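PDB 2P2V: alpha-2,3-sialyltransferase, which probably transfers sialic acid from a CMP-activated donor to acceptor sugars in alpha-2,3 linkage, this chain being the N-terminal part of the longer enzyme. Local coordinates for residues K81-L85 with K86-E90; D231-L234 with A235-P239; S271-K274 with N275-A279. One frame throughout, in Å; residues are numbered along the deposited sequence.

Interaction 1: K81-L85 with K86-E90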
ATOM      1  N   LYS A  81      29.252   6.825  -5.376  1.00 20.83           N
ATOM      2  CA  LYS A  81      29.566   7.474  -4.112  1.00 22.42           C
ATOM      3  C   LYS A  81      31.080   7.628  -3.951  1.00 23.33           C
ATOM      4  O   LYS A  81      31.519   8.669  -3.505  1.00 24.80           O
ATOM      5  CB  LYS A  81      29.039   6.699  -2.912  1.00 21.49           C
ATOM      6  CG  LYS A  81      27.564   6.629  -2.764  1.00 23.46           C
ATOM      7  CD  LYS A  81      27.070   8.013  -2.296  1.00 28.74           C
ATOM      8  CE  LYS A  81      25.604   7.967  -2.217  1.00 29.43           C
ATOM      9  NZ  LYS A  81      25.065   9.235  -1.630  1.00 33.00           N
ATOM     10  N   GLN A  82      31.849   6.640  -4.383  1.00 23.16           N
ATOM     11  CA  GLN A  82      33.302   6.799  -4.346  1.00 25.08           C
ATOM     12  C   GLN A  82      33.851   7.818  -5.389  1.00 25.93           C
ATOM     13  O   GLN A  82      34.803   8.522  -5.094  1.00 26.68           O
ATOM     14  CB  GLN A  82      33.955   5.448  -4.534  1.00 25.88           C
ATOM     15  CG  GLN A  82      33.715   4.533  -3.340  1.00 26.71           C
ATOM     16  CD  GLN A  82      34.220   5.110  -2.039  1.00 30.63           C
ATOM     17  OE1 GLN A  82      35.342   5.643  -1.973  1.00 32.34           O
ATOM     18  NE2 GLN A  82      33.433   4.959  -0.977  1.00 25.94           N
ATOM     19  N   LEU A  83      33.268   7.860  -6.587  1.00 26.49           N
ATOM     20  CA  LEU A  83      33.641   8.855  -7.606  1.00 27.15           C
ATOM     21  C   LEU A  83      33.439  10.212  -7.012  1.00 27.12           C
ATOM     22  O   LEU A  83      34.249  11.107  -7.223  1.00 29.05           O
ATOM     23  CB  LEU A  83      32.799   8.712  -8.880  1.00 26.07           C
ATOM     24  CG  LEU A  83      32.999   7.411  -9.663  1.00 27.60           C
ATOM     25  CD1 LEU A  83      32.019   7.283 -10.746  1.00 26.70           C
ATOM     26  CD2 LEU A  83      34.445   7.311 -10.217  1.00 26.07           C
ATOM     27  N   ILE A  84      32.357  10.377  -6.260  1.00 27.54           N
ATOM     28  CA  ILE A  84      31.979  11.681  -5.687  1.00 28.87           C
ATOM     29  C   ILE A  84      32.910  12.065  -4.531  1.00 30.79           C
ATOM     30  O   ILE A  84      33.476  13.170  -4.518  1.00 31.47           O
ATOM     31  CB  ILE A  84      30.525  11.682  -5.176  1.00 28.39           C
ATOM     32  CG1 ILE A  84      29.559  11.520  -6.358  1.00 28.04           C
ATOM     33  CG2 ILE A  84      30.258  12.907  -4.276  1.00 28.92           C
ATOM     34  CD1 ILE A  84      28.197  10.998  -6.023  1.00 29.21           C
ATOM     35  N   LEU A  85      33.025  11.164  -3.550  1.00 31.38           N
ATOM     36  CA  LEU A  85      33.975  11.324  -2.444  1.00 32.57           C
ATOM     37  C   LEU A  85      35.435  11.570  -2.867  1.00 33.35           C
ATOM     38  O   LEU A  85      36.151  12.277  -2.157  1.00 33.75           O
ATOM     39  CB  LEU A  85      33.929  10.094  -1.506  1.00 32.49           C
ATOM     40  CG  LEU A  85      32.656   9.851  -0.690  1.00 34.14           C
ATOM     41  CD1 LEU A  85      32.686   8.456  -0.081  1.00 34.94           C
ATOM     42  CD2 LEU A  85      32.445  10.902   0.411  1.00 36.38           C
ATOM     43  N   LYS A  86      35.889  10.953  -3.961  1.00 34.29           N
ATOM     44  CA  LYS A  86      37.272  11.077  -4.428  1.00 35.80           C
ATOM     45  C   LYS A  86      37.450  12.278  -5.359  1.00 37.21           C
ATOM     46  O   LYS A  86      38.528  12.453  -5.965  1.00 36.35           O
ATOM     47  CB  LYS A  86      37.692   9.811  -5.152  1.00 36.71           C
ATOM     48  CG  LYS A  86      37.907   8.590  -4.218  1.00 38.23           C
ATOM     49  CD  LYS A  86      38.517   7.420  -4.991  1.00 41.66           C
ATOM     50  CE  LYS A  86      39.709   7.900  -5.907  1.00 45.45           C
ATOM     51  NZ  LYS A  86      40.261   6.954  -6.959  1.00 39.86           N
ATOM     52  N   ASN A  87      36.390  13.086  -5.462  1.00 37.04           N
ATOM     53  CA  ASN A  87      36.312  14.246  -6.366  1.00 37.65           C
ATOM     54  C   ASN A  87      36.613  13.924  -7.876  1.00 36.97           C
ATOM     55  O   ASN A  87      37.153  14.772  -8.606  1.00 37.34           O
ATOM     56  CB  ASN A  87      37.215  15.411  -5.838  1.00 39.41           C
ATOM     57  CG  ASN A  87      36.847  15.873  -4.422  1.00 42.51           C
ATOM     58  OD1 ASN A  87      35.702  16.222  -4.133  1.00 48.44           O
ATOM     59  ND2 ASN A  87      37.842  15.911  -3.538  1.00 47.82           N
ATOM     60  N   GLU A  88      36.304  12.708  -8.340  1.00 34.14           N
ATOM     61  CA  GLU A  88      36.512  12.366  -9.730  1.00 32.61           C
ATOM     62  C   GLU A  88      35.393  12.936 -10.581  1.00 32.52           C
ATOM     63  O   GLU A  88      35.638  13.411 -11.677  1.00 32.62           O
ATOM     64  CB  GLU A  88      36.669  10.865  -9.930  1.00 33.24           C
ATOM     65  CG  GLU A  88      37.869  10.388  -9.149  1.00 33.75           C
ATOM     66  CD  GLU A  88      38.348   8.990  -9.437  1.00 39.51           C
ATOM     67  OE1 GLU A  88      38.064   8.396 -10.476  1.00 43.20           O
ATOM     68  OE2 GLU A  88      39.106   8.497  -8.590  1.00 43.96           O
ATOM     69  N   TYR A  89      34.170  12.917 -10.056  1.00 30.84           N
ATOM     70  CA  TYR A  89      33.052  13.582 -10.714  1.00 29.99           C
ATOM     71  C   TYR A  89      32.157  14.204  -9.692  1.00 31.10           C
ATOM     72  O   TYR A  89      32.164  13.822  -8.512  1.00 30.51           O
ATOM     73  CB  TYR A  89      32.225  12.593 -11.526  1.00 28.05           C
ATOM     74  CG  TYR A  89      32.921  11.879 -12.669  1.00 26.99           C
ATOM     75  CD1 TYR A  89      32.775  12.319 -13.976  1.00 24.97           C
ATOM     76  CD2 TYR A  89      33.648  10.700 -12.453  1.00 24.50           C
ATOM     77  CE1 TYR A  89      33.364  11.652 -15.045  1.00 23.97           C
ATOM     78  CE2 TYR A  89      34.246  10.048 -13.478  1.00 26.76           C
ATOM     79  CZ  TYR A  89      34.078  10.492 -14.794  1.00 25.45           C
ATOM     80  OH  TYR A  89      34.667   9.776 -15.828  1.00 27.33           O
ATOM     81  N   GLU A  90      31.342  15.136 -10.180  1.00 29.77           N
ATOM     82  CA  GLU A  90      30.251  15.688  -9.437  1.00 30.48           C
ATOM     83  C   GLU A  90      29.016  15.073 -10.093  1.00 29.22           C
ATOM     84  O   GLU A  90      28.823  15.176 -11.324  1.00 28.97           O
ATOM     85  CB  GLU A  90      30.244  17.193  -9.654  1.00 31.31           C
ATOM     86  CG  GLU A  90      29.215  17.929  -8.864  1.00 36.90           C
ATOM     87  CD  GLU A  90      29.240  19.381  -9.242  1.00 43.77           C
ATOM     88  OE1 GLU A  90      30.286  20.030  -8.954  1.00 46.85           O
ATOM     89  OE2 GLU A  90      28.246  19.833  -9.876  1.00 45.80           O
TER
HETATM   90  O   HOH W   1      32.853  15.248  -6.323  1.00 36.87           O
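Leu83 and Glu88 meet where helix 73-85 ends: the amide N of Glu88 bonds to Leu83 O at 2.8 Å. A C=O...N angle of 164° places this donor nearly straight ahead of the carbonyl. One step inside it, Asn87 N reaches Ile84 O at 3.1 Å from above the carbonyl plane, 64° out of it. These two bonds, with Asn87 at positive phi as the C-prime residue, define a Schellman motif. Ordinary helical bonding persists just before it, since Lys86 N still bonds to Gln82 O at 2.9 Å although the backbone of Lys86 itself has already departed from the helical conformation. Leu83 O also receives a weak second bond, 3.4 Å long, from Tyr89 N, so the outgoing chain is tied to that carbonyl at two consecutive amides.

The Leu83 and Tyr89 side chains run side by side in the same direction. Leu83 CD2 approaches Tyr89 CD2 to 4.1 Å, near the ring plane and therefore at its edge, whereas the Glu88 side chain crosses Leu83 at about a right angle. With its CG anti to the carbonyl carbon (chi1 -62°), the Tyr89 ring stands beside its own backbone N, on the Leu83 side. A water donates to both Ile84 O and Tyr89 O, bridging the last turn of the helix and the loop that leaves it, and Ile84 CA makes a straight CA-H...O contact of 3.5 Å with Tyr89 O.

Further out, Tyr89 OH bonds to Glu54, its ring packs T-shaped with Phe51 and Tyr57, and Glu88 OE1 takes the amide of Ile258. Gln82 NE2 turns instead to Tyr139 of the second subunit. The motif thus turns the chain from helix 73-85 into strand 90-96, where Glu90 bonds through its backbone to Ile63 of the parallel strand 62-68 and to Lys61 just ahead of it, completing a beta-alpha-beta crossover.

Interaction 2: D231-L234 with A235-P239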
ATOM      1  N   ASP A 231      31.929  10.935 -37.487  1.00 48.27           N
ATOM      2  CA  ASP A 231      32.255   9.653 -38.124  1.00 51.12           C
ATOM      3  C   ASP A 231      31.465   8.451 -37.587  1.00 51.69           C
ATOM      4  O   ASP A 231      31.855   7.294 -37.819  1.00 52.04           O
ATOM      5  CB  ASP A 231      33.768   9.392 -38.015  1.00 51.96           C
ATOM      6  CG  ASP A 231      34.594  10.423 -38.783  1.00 55.29           C
ATOM      7  OD1 ASP A 231      34.245  10.695 -39.964  1.00 56.97           O
ATOM      8  OD2 ASP A 231      35.575  10.962 -38.200  1.00 58.64           O
ATOM      9  N   SER A 232      30.362   8.724 -36.877  1.00 51.84           N
ATOM     10  CA  SER A 232      29.584   7.680 -36.218  1.00 51.38           C
ATOM     11  C   SER A 232      28.361   7.358 -37.029  1.00 51.26           C
ATOM     12  O   SER A 232      27.755   8.251 -37.634  1.00 51.32           O
ATOM     13  CB  SER A 232      29.087   8.178 -34.874  1.00 51.67           C
ATOM     14  OG  SER A 232      28.165   9.240 -35.097  1.00 53.73           O
ATOM     15  N   ILE A 233      27.973   6.086 -36.981  1.00 50.38           N
ATOM     16  CA  ILE A 233      26.718   5.590 -37.552  1.00 50.08           C
ATOM     17  C   ILE A 233      25.498   6.466 -37.225  1.00 48.92           C
ATOM     18  O   ILE A 233      24.612   6.677 -38.071  1.00 48.66           O
ATOM     19  CB  ILE A 233      26.435   4.162 -37.036  1.00 50.59           C
ATOM     20  CG1 ILE A 233      27.350   3.143 -37.723  1.00 52.09           C
ATOM     21  CG2 ILE A 233      24.996   3.785 -37.269  1.00 52.04           C
ATOM     22  CD1 ILE A 233      27.338   3.213 -39.258  1.00 54.85           C
ATOM     23  N   LEU A 234      25.431   6.946 -35.984  1.00 47.11           N
ATOM     24  CA  LEU A 234      24.271   7.702 -35.559  1.00 46.16           C
ATOM     25  C   LEU A 234      23.998   8.862 -36.506  1.00 46.21           C
ATOM     26  O   LEU A 234      22.841   9.252 -36.696  1.00 45.47           O
ATOM     27  CB  LEU A 234      24.450   8.228 -34.131  1.00 45.47           C
ATOM     28  CG  LEU A 234      23.230   8.883 -33.501  1.00 43.90           C
ATOM     29  CD1 LEU A 234      22.212   7.847 -33.101  1.00 41.56           C
ATOM     30  CD2 LEU A 234      23.635   9.714 -32.305  1.00 44.42           C
ATOM     31  N   ALA A 235      25.072   9.433 -37.072  1.00 46.80           N
ATOM     32  CA  ALA A 235      24.949  10.706 -37.822  1.00 46.94           C
ATOM     33  C   ALA A 235      24.230  10.498 -39.168  1.00 47.37           C
ATOM     34  O   ALA A 235      23.728  11.460 -39.780  1.00 48.05           O
ATOM     35  CB  ALA A 235      26.318  11.335 -38.020  1.00 46.80           C
ATOM     36  N   ASN A 236      24.162   9.235 -39.594  1.00 46.97           N
ATOM     37  CA  ASN A 236      23.377   8.810 -40.763  1.00 47.04           C
ATOM     38  C   ASN A 236      21.886   8.764 -40.507  1.00 46.59           C
ATOM     39  O   ASN A 236      21.107   8.559 -41.442  1.00 46.60           O
ATOM     40  CB  ASN A 236      23.792   7.418 -41.209  1.00 47.32           C
ATOM     41  CG  ASN A 236      25.205   7.367 -41.745  1.00 49.94           C
ATOM     42  OD1 ASN A 236      25.797   8.392 -42.099  1.00 49.67           O
ATOM     43  ND2 ASN A 236      25.765   6.152 -41.801  1.00 50.83           N
ATOM     44  N   HIS A 237      21.489   8.914 -39.237  1.00 45.16           N
ATOM     45  CA  HIS A 237      20.074   8.827 -38.862  1.00 43.72           C
ATOM     46  C   HIS A 237      19.536  10.042 -38.189  1.00 42.39           C
ATOM     47  O   HIS A 237      18.340  10.321 -38.294  1.00 42.36           O
ATOM     48  CB  HIS A 237      19.848   7.633 -37.972  1.00 43.16           C
ATOM     49  CG  HIS A 237      20.166   6.352 -38.641  1.00 44.10           C
ATOM     50  ND1 HIS A 237      19.302   5.753 -39.533  1.00 44.59           N
ATOM     51  CD2 HIS A 237      21.261   5.563 -38.578  1.00 42.65           C
ATOM     52  CE1 HIS A 237      19.847   4.635 -39.975  1.00 45.20           C
ATOM     53  NE2 HIS A 237      21.030   4.493 -39.405  1.00 45.60           N
ATOM     54  N   PHE A 238      20.416  10.753 -37.486  1.00 41.00           N
ATOM     55  CA  PHE A 238      20.089  12.044 -36.912  1.00 40.03           C
ATOM     56  C   PHE A 238      21.081  13.050 -37.429  1.00 40.15           C
ATOM     57  O   PHE A 238      22.259  12.687 -37.645  1.00 40.33           O
ATOM     58  CB  PHE A 238      20.118  11.954 -35.376  1.00 39.92           C
ATOM     59  CG  PHE A 238      19.114  10.986 -34.867  1.00 38.61           C
ATOM     60  CD1 PHE A 238      19.446   9.640 -34.722  1.00 39.87           C
ATOM     61  CD2 PHE A 238      17.801  11.377 -34.682  1.00 38.80           C
ATOM     62  CE1 PHE A 238      18.484   8.729 -34.326  1.00 36.31           C
ATOM     63  CE2 PHE A 238      16.845  10.462 -34.268  1.00 38.19           C
ATOM     64  CZ  PHE A 238      17.199   9.140 -34.121  1.00 37.02           C
ATOM     65  N   PRO A 239      20.615  14.297 -37.658  1.00 39.48           N
ATOM     66  CA  PRO A 239      21.490  15.373 -38.132  1.00 40.19           C
ATOM     67  C   PRO A 239      22.573  15.698 -37.117  1.00 40.34           C
ATOM     68  O   PRO A 239      22.270  15.864 -35.909  1.00 39.34           O
ATOM     69  CB  PRO A 239      20.542  16.579 -38.214  1.00 39.64           C
ATOM     70  CG  PRO A 239      19.387  16.221 -37.296  1.00 40.31           C
ATOM     71  CD  PRO A 239      19.230  14.761 -37.498  1.00 39.64           C
TER
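Ala235 N and Asn236 N bond back three residues to Ser232 O and Ile233 O respectively, each at 3.0 Å, the spacing that defines a 3-10 turn. Both donors sit above their carbonyl planes, Asn236 N by 51°. The turn closes on Leu234 O, which accepts twice: His237 N at 2.9 Å keeps the three-residue step, while Phe238 N at 3.0 Å spans four and lies almost in line with the carbonyl (C=O...N 166°). The short 3-10 segment 233-236 belongs to the loop after strand 224-227, the edge strand of the parallel sheet within this chain, and the Leu234 side chain is about 8 Å from the bound CMP-sialic acid analogue.

Ser232 OG bonds to Cys229 O, joining the turn to the chain just before it. Leu234 rests on Ala227 and Phe238 on Ile225, both of strand 224-227; Phe238 and His237 also touch helix 207-221. With CG anti to the backbone N (chi1 -172°), the Leu234 side chain crosses that of Phe238 at a slant. The methyl Leu234 CD1 comes within 3.7 Å of Phe238 CD1, with Phe238 CE1 only slightly farther from the same methyl.

Interaction 3: S271-K274 with N275-A279. With EDO (1,2-ethanediol), chain F.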
ATOM      1  N   SER A 271      25.392  -8.877   2.168  1.00 27.33           N
ATOM      2  CA  SER A 271      25.045 -10.313   2.011  1.00 26.47           C
ATOM      3  C   SER A 271      23.546 -10.550   1.919  1.00 26.41           C
ATOM      4  O   SER A 271      23.111 -11.362   1.137  1.00 26.56           O
ATOM      5  CB  SER A 271      25.743 -11.257   3.055  1.00 29.43           C
ATOM      6  OG  SER A 271      25.701 -10.657   4.309  1.00 36.16           O
ATOM      7  N   PHE A 272      22.768  -9.851   2.749  1.00 24.53           N
ATOM      8  CA  PHE A 272      21.339  -9.908   2.735  1.00 24.15           C
ATOM      9  C   PHE A 272      20.848  -9.570   1.323  1.00 24.01           C
ATOM     10  O   PHE A 272      20.022 -10.280   0.729  1.00 23.54           O
ATOM     11  CB  PHE A 272      20.747  -8.886   3.754  1.00 25.12           C
ATOM     12  CG  PHE A 272      19.236  -8.890   3.754  1.00 26.22           C
ATOM     13  CD1 PHE A 272      18.545  -8.173   2.767  1.00 29.36           C
ATOM     14  CD2 PHE A 272      18.522  -9.658   4.683  1.00 26.51           C
ATOM     15  CE1 PHE A 272      17.171  -8.219   2.690  1.00 25.52           C
ATOM     16  CE2 PHE A 272      17.130  -9.660   4.654  1.00 31.43           C
ATOM     17  CZ  PHE A 272      16.452  -8.955   3.628  1.00 28.74           C
ATOM     18  N   TYR A 273      21.347  -8.441   0.820  1.00 23.25           N
ATOM     19  CA  TYR A 273      20.954  -7.936  -0.518  1.00 22.88           C
ATOM     20  C   TYR A 273      21.246  -8.908  -1.656  1.00 24.49           C
ATOM     21  O   TYR A 273      20.347  -9.231  -2.462  1.00 22.71           O
ATOM     22  CB  TYR A 273      21.667  -6.616  -0.738  1.00 23.71           C
ATOM     23  CG  TYR A 273      21.231  -5.928  -2.018  1.00 25.28           C
ATOM     24  CD1 TYR A 273      20.343  -4.846  -1.970  1.00 25.17           C
ATOM     25  CD2 TYR A 273      21.696  -6.361  -3.264  1.00 21.65           C
ATOM     26  CE1 TYR A 273      19.924  -4.219  -3.172  1.00 25.25           C
ATOM     27  CE2 TYR A 273      21.314  -5.729  -4.446  1.00 25.37           C
ATOM     28  CZ  TYR A 273      20.421  -4.682  -4.385  1.00 26.93           C
ATOM     29  OH  TYR A 273      20.013  -4.027  -5.548  1.00 29.10           O
ATOM     30  N   LYS A 274      22.471  -9.478  -1.648  1.00 25.90           N
ATOM     31  CA  LYS A 274      22.903 -10.366  -2.712  1.00 27.58           C
ATOM     32  C   LYS A 274      22.200 -11.698  -2.619  1.00 30.48           C
ATOM     33  O   LYS A 274      21.990 -12.380  -3.638  1.00 32.19           O
ATOM     34  CB  LYS A 274      24.406 -10.605  -2.611  1.00 27.87           C
ATOM     35  CG  LYS A 274      25.249  -9.522  -3.163  1.00 28.06           C
ATOM     36  CD  LYS A 274      26.719  -9.814  -2.965  1.00 32.32           C
ATOM     37  CE  LYS A 274      27.562  -8.813  -3.727  1.00 33.07           C
ATOM     38  NZ  LYS A 274      28.999  -9.196  -3.662  1.00 35.98           N
ATOM     39  N   ASN A 275      21.885 -12.134  -1.409  1.00 32.92           N
ATOM     40  CA  ASN A 275      21.121 -13.381  -1.171  0.50 34.49           C
ATOM     41  C   ASN A 275      19.753 -13.311  -1.825  1.00 35.88           C
ATOM     42  O   ASN A 275      19.303 -14.230  -2.513  1.00 34.77           O
ATOM     43  CB  ASN A 275      20.930 -13.631   0.334  0.50 34.25           C
ATOM     44  CG  ASN A 275      20.098 -14.887   0.637  0.50 35.96           C
ATOM     45  OD1 ASN A 275      20.572 -16.000   0.468  0.50 38.00           O
ATOM     46  ND2 ASN A 275      18.858 -14.702   1.105  0.50 35.33           N
ATOM     47  N   GLN A 276      19.084 -12.176  -1.579  1.00 37.19           N
ATOM     48  CA  GLN A 276      17.761 -11.939  -2.118  1.00 40.34           C
ATOM     49  C   GLN A 276      17.811 -11.808  -3.617  1.00 41.38           C
ATOM     50  O   GLN A 276      17.008 -12.435  -4.307  1.00 43.12           O
ATOM     51  CB  GLN A 276      17.164 -10.696  -1.502  1.00 40.49           C
ATOM     52  CG  GLN A 276      16.764 -10.907  -0.092  1.00 44.97           C
ATOM     53  CD  GLN A 276      15.509 -10.149   0.233  1.00 50.65           C
ATOM     54  OE1 GLN A 276      15.292  -9.054  -0.287  1.00 51.33           O
ATOM     55  NE2 GLN A 276      14.676 -10.712   1.107  1.00 50.30           N
ATOM     56  N   LEU A 277      18.767 -11.030  -4.120  1.00 42.77           N
ATOM     57  CA  LEU A 277      18.936 -10.785  -5.558  1.00 44.69           C
ATOM     58  C   LEU A 277      19.211 -12.083  -6.312  1.00 46.04           C
ATOM     59  O   LEU A 277      18.621 -12.331  -7.366  1.00 46.58           O
ATOM     60  CB  LEU A 277      20.058  -9.769  -5.809  1.00 44.36           C
ATOM     61  CG  LEU A 277      20.015  -8.911  -7.078  1.00 45.93           C
ATOM     62  CD1 LEU A 277      18.927  -7.874  -7.000  1.00 45.30           C
ATOM     63  CD2 LEU A 277      21.340  -8.231  -7.324  1.00 45.81           C
ATOM     64  N   LYS A 278      20.089 -12.913  -5.755  1.00 47.72           N
ATOM     65  CA  LYS A 278      20.332 -14.259  -6.262  1.00 49.93           C
ATOM     66  C   LYS A 278      19.051 -15.055  -6.355  1.00 50.95           C
ATOM     67  O   LYS A 278      18.717 -15.564  -7.416  1.00 51.53           O
ATOM     68  CB  LYS A 278      21.290 -15.024  -5.345  1.00 50.46           C
ATOM     69  CG  LYS A 278      22.730 -15.060  -5.803  1.00 53.52           C
ATOM     70  CD  LYS A 278      23.509 -16.127  -5.004  1.00 55.84           C
ATOM     71  CE  LYS A 278      24.956 -15.687  -4.766  1.00 58.52           C
ATOM     72  NZ  LYS A 278      25.061 -14.528  -3.808  1.00 58.67           N
ATOM     73  N   ALA A 279      18.341 -15.172  -5.238  1.00 52.60           N
ATOM     74  CA  ALA A 279      17.148 -16.001  -5.175  1.00 54.65           C
ATOM     75  C   ALA A 279      16.158 -15.680  -6.300  1.00 56.30           C
ATOM     76  O   ALA A 279      15.641 -16.586  -6.956  1.00 56.03           O
ATOM     77  CB  ALA A 279      16.477 -15.889  -3.805  1.00 54.75           C
TER
HETATM   78  C1  EDO F 704      17.045  -6.520  -2.207  1.00 54.82           C
HETATM   79  O1  EDO F 704      16.439  -5.245  -2.421  1.00 46.46           O
HETATM   80  C2  EDO F 704      16.736  -7.440  -3.372  1.00 55.13           C
HETATM   81  O2  EDO F 704      17.955  -7.544  -4.110  1.00 58.29           O
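A binding site for 1,2-ethanediol, probably from the crystallisation liquor, is formed in part by Tyr273, Gln276 and Leu277. Ethanediol O2 sits 3.7 Å above the plane of the Tyr273 ring, over its centre, and C1 lies over a face of that ring as well. The same O2 donates a weak 3.4 Å hydrogen bond to Tyr273 O and comes within 3.1 Å of Leu277 CD1. The diol atom nearest Gln276 OE1 is C1.

Tyr273 and Leu277 point the same way, side by side, with Tyr273 CE2 and Leu277 CD2 3.8 Å apart. In both residues CG is anti to the backbone N (chi1 -174° in Tyr273 and -153° in Leu277), in keeping with their common direction. Both stand on helix 268-283, where regular alpha-helical bonds run four residues back: Leu277 N to Tyr273 O at 2.9 Å, Gln276 N to Phe272 O at 3.1 Å. Asn275 N to Ser271 O and Lys278 N to Lys274 O repeat the four-residue step. Tyr273 O thus takes the helix amide and, weakly, the diol hydroxyl.

On the adjoining side, Phe272 and Gln276 cross at a slant, with ring and amide planes 37° apart. Gln276 CD is 3.5 Å from Phe272 CE1, while Gln276 NE2 is 3.5 Å from Phe272 CZ, so the amide meets the CE1-CZ side of the ring obliquely; a bend at chi2 of Gln276 lays it there. The amide oxygen OE1 accepts a hydrogen bond from Gln112 NE2, which ties the amide to helix 107-116. From that helix Phe116 also meets the Tyr273 ring edge-to-face, and Phe109 touches both Tyr273 and Leu277. Tyr273 reaches Leu74 and Lys274 reaches Gln75, both on helix 73-85, and Phe272 packs against Pro102 of the second subunit.

In the fold
The three contacts are local and follow one another along the chain, yet they are scattered: the centres of interactions 2 and 3 stand 42 Å apart on opposite sides of the chain's centre, and no two contacts touch. Interactions 1 and 2 are partly buried and lie where chain direction changes, one at a helix end leading into an inner strand, the other in a loop beside outermost strand 224-227. Both include bonds of more than one span, whereas interaction 3, a surface contact within a helix, repeats one span. Helix 73-85 links interactions 1 and 3, ending in interaction 1 and packing against interaction 3 through Leu74 and Gln75. Both also reach the second subunit; interaction 2 touches no other protein chain.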